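Local structure of polyketide synthase (Lyngbya majuscula 19L, 3QIT) at residues H33-Q38 / H102-M107; K118-L123 / I230-T235; V28-H33 / V57-F62. The protein probably releases the finished polyketide chain of curacin A biosynthesis by thioester hydrolysis and takes part in the decarboxylation and sulfate elimination that leave a terminal alkene. One frame throughout, in Å; residues are numbered along the deposited sequence.

In the fold
All three contacts belong to the alpha/beta hydrolase fold, and each involves strands of its central sheet or the loops and helix that follow them. Along the chain, interactions 1 and 3 cross, sharing His-33, and both close before interaction 2 opens. Interaction 3 pairs neighbouring strands 28-32 and 55-59; the same strand 28-32 runs into the loop of interaction 1, so their centres lie only 9 Å apart and they touch. Interaction 2 pairs strands 120-126 and 234-239, with its centre about 18 Å from that of interaction 1; helix 104-115 leads from one to the other. The sheet thus presents the probable nucleophile loop and the 33-38 loop side by side.

Interaction 1 (H33-Q38 / H102-M107); sequences HGILEQ and HSMGAM
Gly-34 O takes two donors from its own loop, while Gly-34 CA sits 3.6 Å from His-102 O on the other segment. His-33 ND1 donates to Gly-34 O at 2.8 Å, in the plane of its own ring, and Glu-37 N comes from the opposite face of the carbonyl plane, closing a type II turn. Glu-37 C and Gln-38 N lie over one face of the His-33 ring. Across the gap, two waters do the polar work. Water 1 accepts from Gly-34 N at 2.8 Å and also meets His-102 ND1, with a weak bond to Glu-37 OE2; the Glu-37 carboxylate stands nearly perpendicular to the His-102 ring, and its other oxygen bonds His-272, just as His-102 NE2 bonds the carbonyl of His-269. Water 2 accepts from Ile-35 N at 2.9 Å and from Met-104 N at 3.0 Å. Beyond this water, Met-104 extends with CG opposite its backbone N (chi1 -178°) and bends only at its end, laying CE 3.7 Å from Ile-35 CD1. Gly-105 CA lies close against His-33 O, where a CB would clash. Ser-103, on a strained turn entering helix 104-115, is probably the nucleophile of a GxSxG elbow, and the two backbone N-H groups converging on water 2 are consistent with the oxyanion hole of an alpha/beta hydrolase.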
ATOM      1  N   HIS B  33       7.236  -5.419  17.666  1.00 13.98           N
ATOM      2  CA  HIS B  33       7.635  -6.794  17.311  1.00 12.76           C
ATOM      3  C   HIS B  33       7.967  -6.944  15.812  1.00 14.36           C
ATOM      4  O   HIS B  33       7.706  -6.060  15.035  1.00 14.80           O
ATOM      5  CB  HIS B  33       6.540  -7.813  17.720  1.00 12.35           C
ATOM      6  CG  HIS B  33       5.259  -7.705  16.948  1.00 13.69           C
ATOM      7  ND1 HIS B  33       5.128  -8.228  15.682  1.00 13.07           N
ATOM      8  CD2 HIS B  33       4.057  -7.150  17.252  1.00 15.02           C
ATOM      9  CE1 HIS B  33       3.896  -8.009  15.235  1.00 16.15           C
ATOM     10  NE2 HIS B  33       3.228  -7.356  16.164  1.00 15.25           N
ATOM     11  N   GLY B  34       8.562  -8.079  15.450  1.00 15.77           N
ATOM     12  CA  GLY B  34       8.900  -8.358  14.051  1.00 17.19           C
ATOM     13  C   GLY B  34       7.848  -9.215  13.365  1.00 17.89           C
ATOM     14  O   GLY B  34       6.799  -9.554  13.936  1.00 15.60           O
ATOM     15  N   ILE B  35       8.147  -9.595  12.127  1.00 15.04           N
ATOM     16  CA  ILE B  35       7.149 -10.254  11.292  1.00 13.33           C
ATOM     17  C   ILE B  35       6.746 -11.597  11.891  1.00 15.65           C
ATOM     18  O   ILE B  35       7.578 -12.348  12.414  1.00 19.00           O
ATOM     19  CB  ILE B  35       7.677 -10.408   9.817  1.00 18.32           C
ATOM     20  CG1 ILE B  35       6.537 -10.696   8.854  1.00 19.04           C
ATOM     21  CG2 ILE B  35       8.752 -11.485   9.704  1.00 20.98           C
ATOM     22  CD1 ILE B  35       5.654  -9.533   8.615  1.00 22.37           C
ATOM     23  N   LEU B  36       5.451 -11.879  11.779  1.00 15.17           N
ATOM     24  CA  LEU B  36       4.803 -13.094  12.290  1.00 15.00           C
ATOM     25  C   LEU B  36       4.686 -13.168  13.800  1.00 18.10           C
ATOM     26  O   LEU B  36       3.998 -14.046  14.307  1.00 18.46           O
ATOM     27  CB  LEU B  36       5.452 -14.376  11.746  1.00 18.93           C
ATOM     28  CG  LEU B  36       5.548 -14.436  10.242  1.00 20.32           C
ATOM     29  CD1 LEU B  36       6.066 -15.806   9.856  1.00 27.29           C
ATOM     30  CD2 LEU B  36       4.205 -14.137   9.585  1.00 22.26           C
ATOM     31  N   GLU B  37       5.314 -12.244  14.522  1.00 14.11           N
ATOM     32  CA  GLU B  37       5.195 -12.277  16.001  1.00 14.92           C
ATOM     33  C   GLU B  37       3.987 -11.477  16.528  1.00 14.76           C
ATOM     34  O   GLU B  37       2.982 -11.360  15.831  1.00 16.19           O
ATOM     35  CB  GLU B  37       6.519 -11.899  16.663  1.00 20.22           C
ATOM     36  CG  GLU B  37       7.578 -12.982  16.367  1.00 25.60           C
ATOM     37  CD  GLU B  37       8.828 -12.851  17.205  1.00 31.18           C
ATOM     38  OE1 GLU B  37       8.797 -13.204  18.406  1.00 30.96           O
ATOM     39  OE2 GLU B  37       9.849 -12.413  16.641  1.00 35.22           O
ATOM     40  N   GLN B  38       4.053 -10.985  17.770  1.00 15.02           N
ATOM     41  CA  GLN B  38       2.878 -10.371  18.394  1.00 12.32           C
ATOM     42  C   GLN B  38       3.369  -9.590  19.595  1.00 13.91           C
ATOM     43  O   GLN B  38       4.499  -9.791  20.045  1.00 13.51           O
ATOM     44  CB  GLN B  38       1.886 -11.460  18.868  1.00 16.21           C
ATOM     45  CG  GLN B  38       2.524 -12.516  19.761  1.00 16.10           C
ATOM     46  CD  GLN B  38       1.523 -13.540  20.260  1.00 15.91           C
ATOM     47  OE1 GLN B  38       0.431 -13.196  20.713  1.00 16.99           O
ATOM     48  NE2 GLN B  38       1.885 -14.814  20.156  1.00 15.17           N
ATOM     49  N   HIS B 102      12.362  -4.837  17.226  1.00 12.39           N
ATOM     50  CA  HIS B 102      13.136  -6.048  16.945  1.00 12.62           C
ATOM     51  C   HIS B 102      12.981  -6.447  15.470  1.00 16.77           C
ATOM     52  O   HIS B 102      11.853  -6.613  14.987  1.00 15.99           O
ATOM     53  CB  HIS B 102      12.644  -7.221  17.784  1.00 15.78           C
ATOM     54  CG  HIS B 102      13.311  -8.513  17.427  1.00 17.75           C
ATOM     55  ND1 HIS B 102      12.650  -9.552  16.809  1.00 20.84           N
ATOM     56  CD2 HIS B 102      14.592  -8.919  17.581  1.00 17.76           C
ATOM     57  CE1 HIS B 102      13.497 -10.549  16.606  1.00 17.71           C
ATOM     58  NE2 HIS B 102      14.683 -10.189  17.051  1.00 20.27           N
ATOM     59  N   SER B 103      14.106  -6.627  14.783  1.00 15.11           N
ATOM     60  CA  SER B 103      14.105  -7.067  13.347  1.00 17.59           C
ATOM     61  C   SER B 103      13.266  -6.152  12.438  1.00 18.14           C
ATOM     62  O   SER B 103      13.570  -4.962  12.348  1.00 16.56           O
ATOM     63  CB  SER B 103      13.690  -8.535  13.244  1.00 22.86           C
ATOM     64  OG  SER B 103      13.999  -9.024  11.949  1.00 22.00           O
ATOM     65  N   MET B 104      12.228  -6.659  11.747  1.00 17.39           N
ATOM     66  CA  MET B 104      11.314  -5.725  11.038  1.00 16.73           C
ATOM     67  C   MET B 104      10.804  -4.573  11.924  1.00 17.59           C
ATOM     68  O   MET B 104      10.630  -3.438  11.452  1.00 16.76           O
ATOM     69  CB  MET B 104      10.115  -6.440  10.389  1.00 17.93           C
ATOM     70  CG  MET B 104       9.208  -5.467   9.620  1.00 24.07           C
ATOM     71  SD  MET B 104       7.747  -6.285   8.923  1.00 27.99           S
ATOM     72  CE  MET B 104       6.749  -6.453  10.394  1.00 29.51           C
ATOM     73  N   GLY B 105      10.536  -4.865  13.198  1.00 15.20           N
ATOM     74  CA  GLY B 105      10.110  -3.832  14.116  1.00 15.79           C
ATOM     75  C   GLY B 105      11.174  -2.770  14.356  1.00 16.74           C
ATOM     76  O   GLY B 105      10.852  -1.623  14.594  1.00 16.08           O
ATOM     77  N   ALA B 106      12.447  -3.156  14.285  1.00 14.98           N
ATOM     78  CA  ALA B 106      13.542  -2.194  14.393  1.00 14.94           C
ATOM     79  C   ALA B 106      13.583  -1.293  13.163  1.00 16.64           C
ATOM     80  O   ALA B 106      13.806  -0.089  13.277  1.00 15.76           O
ATOM     81  CB  ALA B 106      14.878  -2.927  14.565  1.00 16.13           C
ATOM     82  N   MET B 107      13.349  -1.874  11.980  1.00 14.87           N
ATOM     83  CA  MET B 107      13.255  -1.086  10.739  1.00 16.36           C
ATOM     84  C   MET B 107      12.106  -0.080  10.879  1.00 18.61           C
ATOM     85  O   MET B 107      12.287   1.092  10.619  1.00 18.02           O
ATOM     86  CB  MET B 107      13.009  -1.990   9.509  1.00 17.90           C
ATOM     87  CG  MET B 107      12.896  -1.219   8.196  1.00 25.62           C
ATOM     88  SD  MET B 107      11.253  -0.500   7.896  1.00 32.21           S
ATOM     89  CE  MET B 107      10.220  -1.952   7.636  1.00 29.92           C
TER
HETATM   90  O   HOH W   1       9.882  -9.863  17.218  1.00 30.26           O
HETATM   91  O   HOH W   2      10.949  -9.412  11.489  1.00 17.34           O

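Interaction 2 (K118-L123 / I230-T235); sequences KKIKEL and IQVPTT
Leu-123 and Thr-234 are bridged partners on two neighbouring parallel strands of the alpha/beta hydrolase sheet, 120-126 and 234-239. The ladder is tight here: Leu-123 N gives its hydrogen to Pro-233 O at 2.9 Å, and Leu-123 O receives Thr-235 N at 2.8 Å, both bonds close to straight. The two bridged side chains lie alongside each other on the same face, pointing the same way, with Leu-123 CD2 3.8 Å from Thr-234 OG1. That hydroxyl donates to Val-232 O at 2.8 Å from well above the carbonyl plane, so it ties down the turn into its strand rather than reaching across. Ala-109 and Ala-113 of helix 104-115 pack on Leu-123 and close this buried side. Val-232 and Ile-230 border it too, but each is modelled in two conformers, so their exact touches are less certain.

The other margin is looser and faces solvent. Pro-233 is exposed, its ring resting on backbone more than on side chains, with CD 3.6 Å from Lys-121 O, and the CB of Lys-121 turns away from the contact. Between these two regimes, the buried Glu-122 bends at chi2 (89°) and swings its carboxylate obliquely across Pro-233, placing OE1 3.4 Å from Pro-233 CB. Its other oxygen also forms a salt bridge with Lys-261, which would probably favour the charged form. Thr-235 OG1 donates to Glu-122 OE2 at 2.8 Å, arriving on the anti side and 35° out of the carboxylate plane.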
ATOM      1  N   LYS B 118      11.109  14.304  17.881  1.00 22.03           N
ATOM      2  CA  LYS B 118      10.869  14.972  19.163  1.00 23.38           C
ATOM      3  C   LYS B 118      10.126  14.070  20.151  1.00 23.92           C
ATOM      4  O   LYS B 118      10.169  14.288  21.358  1.00 27.54           O
ATOM      5  CB  LYS B 118      10.113  16.287  18.962  1.00 26.59           C
ATOM      6  CG  LYS B 118      10.846  17.284  18.081  1.00 32.48           C
ATOM      7  CD  LYS B 118      10.000  18.537  17.886  1.00 38.02           C
ATOM      8  CE  LYS B 118      10.695  19.565  16.995  1.00 45.63           C
ATOM      9  NZ  LYS B 118      10.638  19.171  15.557  1.00 50.83           N
ATOM     10  N   LYS B 119       9.483  13.031  19.631  1.00 22.51           N
ATOM     11  CA  LYS B 119       8.721  12.106  20.454  1.00 22.97           C
ATOM     12  C   LYS B 119       9.560  10.996  21.092  1.00 22.83           C
ATOM     13  O   LYS B 119       9.059  10.245  21.930  1.00 23.08           O
ATOM     14  CB  LYS B 119       7.557  11.524  19.639  1.00 25.98           C
ATOM     15  CG  LYS B 119       6.536  12.623  19.267  1.00 33.53           C
ATOM     16  CD  LYS B 119       5.355  12.102  18.460  1.00 43.01           C
ATOM     17  CE  LYS B 119       4.480  13.242  17.940  1.00 46.69           C
ATOM     18  NZ  LYS B 119       3.858  14.042  19.036  1.00 51.65           N
ATOM     19  N   ILE B 120      10.826  10.907  20.716  1.00 20.16           N
ATOM     20  CA  ILE B 120      11.633   9.718  21.061  1.00 22.40           C
ATOM     21  C   ILE B 120      12.814  10.103  21.936  1.00 21.43           C
ATOM     22  O   ILE B 120      13.724  10.816  21.492  1.00 24.32           O
ATOM     23  CB  ILE B 120      12.178   8.972  19.810  1.00 24.85           C
ATOM     24  CG1 ILE B 120      11.098   8.704  18.730  1.00 26.10           C
ATOM     25  CG2 ILE B 120      12.895   7.666  20.221  1.00 21.60           C
ATOM     26  CD1 ILE B 120       9.817   8.002  19.207  1.00 27.39           C
ATOM     27  N   LYS B 121      12.805   9.631  23.180  1.00 21.11           N
ATOM     28  CA  LYS B 121      13.910   9.911  24.116  1.00 23.92           C
ATOM     29  C   LYS B 121      15.153   9.104  23.735  1.00 24.75           C
ATOM     30  O   LYS B 121      16.277   9.640  23.694  1.00 21.50           O
ATOM     31  CB  LYS B 121      13.468   9.581  25.555  1.00 24.19           C
ATOM     32  CG  LYS B 121      14.539   9.692  26.635  1.00 29.88           C
ATOM     33  CD  LYS B 121      13.979   9.125  27.950  1.00 28.97           C
ATOM     34  CE  LYS B 121      14.685   9.702  29.180  1.00 38.88           C
ATOM     35  NZ  LYS B 121      16.095   9.283  29.293  1.00 42.30           N
ATOM     36  N   GLU B 122      14.954   7.814  23.471  1.00 20.25           N
ATOM     37  CA  GLU B 122      16.037   6.916  23.035  1.00 20.36           C
ATOM     38  C   GLU B 122      15.454   5.881  22.093  1.00 20.16           C
ATOM     39  O   GLU B 122      14.355   5.392  22.317  1.00 19.76           O
ATOM     40  CB  GLU B 122      16.699   6.200  24.224  1.00 21.49           C
ATOM     41  CG  GLU B 122      17.820   5.184  23.836  1.00 27.39           C
ATOM     42  CD  GLU B 122      19.219   5.811  23.746  1.00 34.20           C
ATOM     43  OE1 GLU B 122      19.437   6.869  24.370  1.00 29.95           O
ATOM     44  OE2 GLU B 122      20.106   5.238  23.073  1.00 32.79           O
ATOM     45  N   LEU B 123      16.210   5.565  21.050  1.00 18.19           N
ATOM     46  CA  LEU B 123      15.829   4.580  20.053  1.00 16.85           C
ATOM     47  C   LEU B 123      16.694   3.353  20.252  1.00 19.19           C
ATOM     48  O   LEU B 123      17.921   3.439  20.152  1.00 21.23           O
ATOM     49  CB  LEU B 123      16.067   5.163  18.662  1.00 17.22           C
ATOM     50  CG  LEU B 123      15.711   4.318  17.456  1.00 18.54           C
ATOM     51  CD1 LEU B 123      14.176   4.010  17.384  1.00 18.32           C
ATOM     52  CD2 LEU B 123      16.199   5.019  16.151  1.00 19.22           C
ATOM     53  N   ILE B 230      19.022  10.060  11.302  1.00 31.22           N
ATOM     54  CA  ILE B 230      18.480   9.853  12.648  0.60 30.49           C
ATOM     55  C   ILE B 230      19.193  10.799  13.633  1.00 32.73           C
ATOM     56  O   ILE B 230      20.405  10.670  13.810  1.00 31.43           O
ATOM     57  CB  ILE B 230      18.649   8.353  13.103  0.60 31.53           C
ATOM     58  CG1 ILE B 230      17.932   7.365  12.152  0.60 34.76           C
ATOM     59  CG2 ILE B 230      18.168   8.166  14.544  0.60 28.77           C
ATOM     60  CD1 ILE B 230      18.407   5.847  12.250  0.60 45.05           C
ATOM     61  N   GLN B 231      18.456  11.711  14.263  1.00 35.58           N
ATOM     62  CA  GLN B 231      19.049  12.672  15.209  1.00 41.28           C
ATOM     63  C   GLN B 231      18.894  12.266  16.673  1.00 38.85           C
ATOM     64  O   GLN B 231      19.593  12.793  17.557  1.00 44.17           O
ATOM     65  CB  GLN B 231      18.464  14.070  14.982  1.00 49.65           C
ATOM     66  CG  GLN B 231      18.958  14.775  13.709  1.00 57.44           C
ATOM     67  CD  GLN B 231      20.354  15.381  13.849  1.00 60.03           C
ATOM     68  OE1 GLN B 231      21.339  14.674  14.081  1.00 60.90           O
ATOM     69  NE2 GLN B 231      20.443  16.701  13.685  1.00 61.14           N
ATOM     70  N   VAL B 232      17.995  11.312  16.905  1.00 29.39           N
ATOM     71  CA  VAL B 232      17.719  10.873  18.264  0.50 24.94           C
ATOM     72  C   VAL B 232      18.805   9.940  18.789  1.00 25.51           C
ATOM     73  O   VAL B 232      19.469   9.232  18.027  1.00 24.32           O
ATOM     74  CB  VAL B 232      16.321  10.209  18.436  0.50 24.32           C
ATOM     75  CG1 VAL B 232      15.206  11.178  18.048  0.50 23.66           C
ATOM     76  CG2 VAL B 232      16.235   8.900  17.670  0.50 20.04           C
ATOM     77  N   PRO B 233      19.026   9.979  20.124  1.00 24.16           N
ATOM     78  CA  PRO B 233      20.022   9.077  20.725  1.00 23.77           C
ATOM     79  C   PRO B 233      19.661   7.621  20.468  1.00 23.35           C
ATOM     80  O   PRO B 233      18.505   7.217  20.668  1.00 22.90           O
ATOM     81  CB  PRO B 233      19.928   9.399  22.217  1.00 23.61           C
ATOM     82  CG  PRO B 233      19.473  10.846  22.251  1.00 23.32           C
ATOM     83  CD  PRO B 233      18.465  10.913  21.125  1.00 24.35           C
ATOM     84  N   THR B 234      20.637   6.839  20.018  1.00 20.06           N
ATOM     85  CA  THR B 234      20.326   5.517  19.462  1.00 21.12           C
ATOM     86  C   THR B 234      21.270   4.470  20.021  1.00 19.93           C
ATOM     87  O   THR B 234      22.430   4.770  20.241  1.00 22.03           O
ATOM     88  CB  THR B 234      20.414   5.548  17.910  1.00 24.17           C
ATOM     89  OG1 THR B 234      19.456   6.489  17.409  1.00 26.81           O
ATOM     90  CG2 THR B 234      20.119   4.154  17.305  1.00 25.08           C
ATOM     91  N   THR B 235      20.742   3.270  20.289  1.00 17.47           N
ATOM     92  CA  THR B 235      21.543   2.116  20.665  1.00 18.15           C
ATOM     93  C   THR B 235      21.243   0.978  19.709  1.00 22.53           C
ATOM     94  O   THR B 235      20.065   0.560  19.588  1.00 19.87           O
ATOM     95  CB  THR B 235      21.197   1.662  22.091  1.00 22.42           C
ATOM     96  OG1 THR B 235      21.453   2.752  22.987  1.00 22.42           O
ATOM     97  CG2 THR B 235      22.041   0.450  22.511  1.00 21.91           C
TER

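Interaction 3 (V28-H33 / V57-F62); sequences VVLCIH and VAPDLF
Leu-61 and His-33 lie antiparallel as side chains, Leu-61 running back along the ring, and its carbons find something to lean on. CB lies 3.8 Å from His-33 NE2; CG, set beside the backbone N of Leu-61 (chi1 -64°), comes to 3.6 Å from His-33 NE2; CD1 reaches His-33 CE1 and the carbonyl oxygen of that residue; CD2 faces Ile-32, which has two conformers, so that touch is doubtful. Phe-81 and Gln-84 of helix 78-91 also pack on Leu-61. Upstream, Val-57 joins strand 28-32 in the parallel pairing of a beta-alpha-beta unit, its N bonding Val-29 O at 2.8 Å and its O accepting from Cys-31 N at 2.9 Å. Then the strands part, and water 3 fills in, accepting from His-33 N and donating to Cys-31 O and Pro-59 O. The ring edge of His-33 spans the rest of the gap: CD2 sits 3.3 Å from Pro-59 O, and Leu-61 N donates to NE2 at 3.0 Å, almost straight (176°). With an alanine in place of His-33, Leu-61 N would probably lose its acceptor and a gap would open beside the leucine. Since NE2 accepts while ND1 donates to Gly-34 O, the imidazole is probably neutral with its proton on ND1, linking two loops through one ring.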
ATOM      1  N   VAL B  28       6.610   5.656  29.306  1.00 21.37           N
ATOM      2  CA  VAL B  28       6.311   4.607  28.328  1.00 22.08           C
ATOM      3  C   VAL B  28       7.559   4.017  27.676  1.00 19.52           C
ATOM      4  O   VAL B  28       8.463   4.742  27.258  1.00 18.44           O
ATOM      5  CB  VAL B  28       5.345   5.138  27.237  1.00 19.02           C
ATOM      6  CG1 VAL B  28       5.220   4.108  26.065  1.00 16.16           C
ATOM      7  CG2 VAL B  28       3.975   5.472  27.851  1.00 23.23           C
ATOM      8  N   VAL B  29       7.568   2.691  27.557  1.00 16.80           N
ATOM      9  CA  VAL B  29       8.475   1.992  26.646  1.00 14.27           C
ATOM     10  C   VAL B  29       7.594   1.396  25.556  1.00 16.94           C
ATOM     11  O   VAL B  29       6.764   0.535  25.832  1.00 15.79           O
ATOM     12  CB  VAL B  29       9.272   0.877  27.337  1.00 15.62           C
ATOM     13  CG1 VAL B  29      10.257   0.180  26.368  1.00 15.94           C
ATOM     14  CG2 VAL B  29      10.092   1.459  28.524  1.00 14.69           C
ATOM     15  N   LEU B  30       7.776   1.877  24.337  1.00 13.78           N
ATOM     16  CA  LEU B  30       6.983   1.400  23.203  1.00 15.25           C
ATOM     17  C   LEU B  30       7.830   0.368  22.433  1.00 17.29           C
ATOM     18  O   LEU B  30       8.916   0.691  21.956  1.00 17.51           O
ATOM     19  CB  LEU B  30       6.574   2.577  22.318  1.00 15.89           C
ATOM     20  CG  LEU B  30       5.858   2.252  20.986  1.00 15.94           C
ATOM     21  CD1 LEU B  30       4.556   1.515  21.272  1.00 17.86           C
ATOM     22  CD2 LEU B  30       5.563   3.556  20.276  1.00 15.31           C
ATOM     23  N   CYS B  31       7.316  -0.860  22.306  1.00 14.50           N
ATOM     24  CA  CYS B  31       8.059  -1.992  21.715  1.00 11.29           C
ATOM     25  C   CYS B  31       7.332  -2.465  20.443  1.00 12.76           C
ATOM     26  O   CYS B  31       6.128  -2.723  20.479  1.00 15.25           O
ATOM     27  CB  CYS B  31       8.093  -3.183  22.665  1.00 12.70           C
ATOM     28  SG  CYS B  31       8.859  -2.786  24.275  1.00 20.27           S
ATOM     29  N   ILE B  32       8.086  -2.607  19.354  1.00 13.53           N
ATOM     30  CA  ILE B  32       7.531  -3.025  18.058  0.50 11.70           C
ATOM     31  C   ILE B  32       8.110  -4.403  17.694  1.00 13.95           C
ATOM     32  O   ILE B  32       9.341  -4.552  17.472  1.00 14.29           O
ATOM     33  CB  ILE B  32       7.863  -1.983  16.923  0.50 11.15           C
ATOM     34  CG1 ILE B  32       7.527  -0.540  17.362  0.50 13.21           C
ATOM     35  CG2 ILE B  32       7.131  -2.353  15.605  0.50 12.65           C
ATOM     36  CD1 ILE B  32       6.059  -0.299  17.691  0.50 11.53           C
ATOM     37  N   HIS B  33       7.236  -5.419  17.666  1.00 13.98           N
ATOM     38  CA  HIS B  33       7.635  -6.794  17.311  1.00 12.76           C
ATOM     39  C   HIS B  33       7.967  -6.944  15.812  1.00 14.36           C
ATOM     40  O   HIS B  33       7.706  -6.060  15.035  1.00 14.80           O
ATOM     41  CB  HIS B  33       6.540  -7.813  17.720  1.00 12.35           C
ATOM     42  CG  HIS B  33       5.259  -7.705  16.948  1.00 13.69           C
ATOM     43  ND1 HIS B  33       5.128  -8.228  15.682  1.00 13.07           N
ATOM     44  CD2 HIS B  33       4.057  -7.150  17.252  1.00 15.02           C
ATOM     45  CE1 HIS B  33       3.896  -8.009  15.235  1.00 16.15           C
ATOM     46  NE2 HIS B  33       3.228  -7.356  16.164  1.00 15.25           N
ATOM     47  N   VAL B  57       4.307  -0.791  26.370  1.00 14.21           N
ATOM     48  CA  VAL B  57       3.206  -0.908  25.426  1.00 15.29           C
ATOM     49  C   VAL B  57       3.759  -1.576  24.159  1.00 16.04           C
ATOM     50  O   VAL B  57       4.749  -1.115  23.591  1.00 17.08           O
ATOM     51  CB  VAL B  57       2.638   0.485  25.065  1.00 18.76           C
ATOM     52  CG1 VAL B  57       1.600   0.365  23.955  1.00 18.33           C
ATOM     53  CG2 VAL B  57       2.022   1.168  26.286  1.00 19.21           C
ATOM     54  N   ALA B  58       3.105  -2.661  23.718  1.00 15.19           N
ATOM     55  CA  ALA B  58       3.545  -3.402  22.553  1.00 14.18           C
ATOM     56  C   ALA B  58       2.308  -3.656  21.679  1.00 16.14           C
ATOM     57  O   ALA B  58       1.551  -4.575  21.948  1.00 16.91           O
ATOM     58  CB  ALA B  58       4.219  -4.741  22.972  1.00 15.65           C
ATOM     59  N   PRO B  59       2.124  -2.865  20.622  1.00 14.28           N
ATOM     60  CA  PRO B  59       0.983  -3.081  19.701  1.00 13.36           C
ATOM     61  C   PRO B  59       1.190  -4.346  18.904  1.00 15.11           C
ATOM     62  O   PRO B  59       2.330  -4.697  18.559  1.00 17.36           O
ATOM     63  CB  PRO B  59       1.050  -1.880  18.754  1.00 16.87           C
ATOM     64  CG  PRO B  59       2.448  -1.406  18.840  1.00 21.34           C
ATOM     65  CD  PRO B  59       2.929  -1.694  20.225  1.00 16.06           C
ATOM     66  N   ASP B  60       0.089  -5.041  18.614  1.00 13.85           N
ATOM     67  CA  ASP B  60       0.122  -6.076  17.586  1.00 12.40           C
ATOM     68  C   ASP B  60       0.053  -5.340  16.233  1.00 12.89           C
ATOM     69  O   ASP B  60      -0.874  -4.550  15.979  1.00 12.52           O
ATOM     70  CB  ASP B  60      -1.111  -6.993  17.688  1.00 14.47           C
ATOM     71  CG  ASP B  60      -1.088  -7.945  18.893  1.00 16.15           C
ATOM     72  OD1 ASP B  60      -0.029  -8.471  19.287  1.00 17.03           O
ATOM     73  OD2 ASP B  60      -2.183  -8.192  19.447  1.00 16.27           O
ATOM     74  N   LEU B  61       0.978  -5.608  15.329  1.00 14.03           N
ATOM     75  CA  LEU B  61       0.877  -5.037  13.987  1.00 13.79           C
ATOM     76  C   LEU B  61      -0.359  -5.614  13.297  1.00 16.00           C
ATOM     77  O   LEU B  61      -0.790  -6.722  13.658  1.00 13.58           O
ATOM     78  CB  LEU B  61       2.160  -5.323  13.198  1.00 16.42           C
ATOM     79  CG  LEU B  61       3.429  -4.667  13.749  1.00 17.12           C
ATOM     80  CD1 LEU B  61       4.640  -5.134  12.933  1.00 20.69           C
ATOM     81  CD2 LEU B  61       3.295  -3.119  13.751  1.00 16.57           C
ATOM     82  N   PHE B  62      -0.957  -4.883  12.349  1.00 12.65           N
ATOM     83  CA  PHE B  62      -2.150  -5.424  11.660  1.00 11.02           C
ATOM     84  C   PHE B  62      -1.841  -6.793  11.073  1.00 13.36           C
ATOM     85  O   PHE B  62      -0.714  -7.052  10.625  1.00 14.27           O
ATOM     86  CB  PHE B  62      -2.649  -4.496  10.546  1.00 12.85           C
ATOM     87  CG  PHE B  62      -3.399  -3.270  11.050  1.00 12.19           C
ATOM     88  CD1 PHE B  62      -4.469  -3.392  11.936  1.00 15.25           C
ATOM     89  CD2 PHE B  62      -3.037  -2.014  10.602  1.00 13.00           C
ATOM     90  CE1 PHE B  62      -5.162  -2.215  12.406  1.00 13.33           C
ATOM     91  CE2 PHE B  62      -3.715  -0.863  11.037  1.00 14.42           C
ATOM     92  CZ  PHE B  62      -4.776  -0.967  11.941  1.00 18.59           C
TER
HETATM   93  O   HOH W   3       4.942  -5.005  19.448  1.00 14.45           O